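Local coordinates for protein mannose recognizing lectin (Marasmius oreades, PDB 4TKC) that binds mannose in pockets of a bulb-type lectin fold and probably serves in carbohydrate recognition, at residues Leu42-Asp45 / Asp46-Leu50. Residues are numbered along the deposited sequence; the frame is centred on the assembly and turned at random.
Sequences LFLD and DSRKL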
# COMPACT_ATOMS: atom_id res chain seq x y z
N LEU A 42 7.57 15.78 -1.75
CA LEU A 42 6.54 16.28 -2.64
C LEU A 42 7.27 17.15 -3.65
O LEU A 42 7.85 18.20 -3.30
CB LEU A 42 5.53 17.15 -1.87
CG LEU A 42 4.30 17.63 -2.64
CD1 LEU A 42 3.41 16.45 -3.02
CD2 LEU A 42 3.54 18.69 -1.84
N PHE A 43 7.16 16.79 -4.93
CA PHE A 43 7.89 17.46 -6.01
C PHE A 43 6.94 18.00 -7.06
O PHE A 43 5.89 17.44 -7.37
CB PHE A 43 8.86 16.44 -6.68
CG PHE A 43 10.27 16.51 -6.15
CD1 PHE A 43 10.65 15.79 -5.02
CD2 PHE A 43 11.19 17.34 -6.75
CE1 PHE A 43 11.94 15.90 -4.51
CE2 PHE A 43 12.47 17.46 -6.25
CZ PHE A 43 12.85 16.74 -5.13
N LEU A 44 7.29 19.18 -7.55
CA LEU A 44 6.67 19.79 -8.74
C LEU A 44 7.60 19.62 -9.95
O LEU A 44 8.77 20.04 -9.91
CB LEU A 44 6.45 21.30 -8.52
CG LEU A 44 5.69 22.03 -9.63
CD1 LEU A 44 4.27 21.49 -9.88
CD2 LEU A 44 5.63 23.52 -9.28
N ASP A 45 7.03 19.15 -11.06
CA ASP A 45 7.75 18.98 -12.33
C ASP A 45 9.09 18.27 -12.21
O ASP A 45 10.03 18.60 -12.93
CB ASP A 45 7.92 20.36 -12.97
CG ASP A 45 6.62 21.01 -13.24
OD1 ASP A 45 5.64 20.35 -13.61
OD2 ASP A 45 6.60 22.25 -13.17
N ASP A 46 9.17 17.29 -11.30
CA ASP A 46 10.40 16.51 -11.09
C ASP A 46 11.62 17.45 -10.87
O ASP A 46 12.75 17.05 -11.04
CB ASP A 46 10.63 15.55 -12.27
CG ASP A 46 11.60 14.44 -11.95
OD1 ASP A 46 11.68 14.04 -10.76
OD2 ASP A 46 12.32 14.02 -12.88
N SER A 47 11.35 18.63 -10.31
CA SER A 47 12.35 19.69 -10.27
C SER A 47 12.34 20.41 -8.91
O SER A 47 13.38 20.59 -8.26
CB SER A 47 12.07 20.67 -11.44
OG SER A 47 12.59 21.98 -11.22
N ARG A 48 11.16 20.75 -8.44
CA ARG A 48 11.02 21.66 -7.29
C ARG A 48 10.45 20.91 -6.07
O ARG A 48 9.33 20.43 -6.12
CB ARG A 48 10.13 22.82 -7.73
CG ARG A 48 9.69 23.81 -6.68
CD ARG A 48 8.96 24.95 -7.37
NE ARG A 48 8.27 25.80 -6.41
CZ ARG A 48 7.38 26.74 -6.76
NH1 ARG A 48 7.02 26.92 -8.05
NH2 ARG A 48 6.80 27.43 -5.79
N LYS A 49 11.28 20.75 -5.04
CA LYS A 49 10.87 20.10 -3.79
C LYS A 49 10.00 21.04 -2.97
O LYS A 49 10.48 22.03 -2.40
CB LYS A 49 12.08 19.64 -2.95
CG LYS A 49 11.74 18.62 -1.87
CD LYS A 49 12.97 17.86 -1.34
CE LYS A 49 13.89 18.77 -0.56
NZ LYS A 49 15.09 18.03 -0.07
N LEU A 50 8.70 20.83 -3.06
CA LEU A 50 7.72 21.65 -2.37
C LEU A 50 7.74 21.46 -0.86
O LEU A 50 7.50 22.37 -0.07
CB LEU A 50 6.33 21.41 -2.92
CG LEU A 50 6.13 21.75 -4.39
CD1 LEU A 50 4.71 21.35 -4.79
CD2 LEU A 50 6.43 23.22 -4.67
O HOH W 1 7.10 16.04 -9.78
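L44 and R48 illustrate how a beta hairpin can close on a classic bulge: the carbonyl O of L44 accepts two backbone N-H groups, R48 N at 2.9 Å in the carbonyl plane and S47 N at 3.0 Å from above it. In return L44 N gives an almost straight bond to R48 O (2.8 Å, 173°). Two residues along each strand, beyond the non-hydrogen-bonded pair F43-K49, L50 N reaches L42 O on a more bent path (135°). Where the chain reverses, both D45 and D46 have positive phi, and a water accepts from D46 N while giving a weak bond to F43 O.

The side chains divide between two faces. On one, K49 CB lies 4.1 Å from the F43 ring centroid, a CH-pi contact over the face, and K49 CG and CD run on past F43 CE1. On the other, L44 and R48 lie side by side, the arginine stretched out so that NH1 passes L44 CD2 at 3.9 Å. L50 adds apolar packing, CD1 against L44 CB and CB against L42 CD2.

D45 is salt-bridged to R29 and D46 to R33. Strand 40-44 lies between 30-34 and strand 48-53, outermost within this chain, in one of three four-stranded sheets of this bulb-type lectin, with L42 packed on V30 and F32.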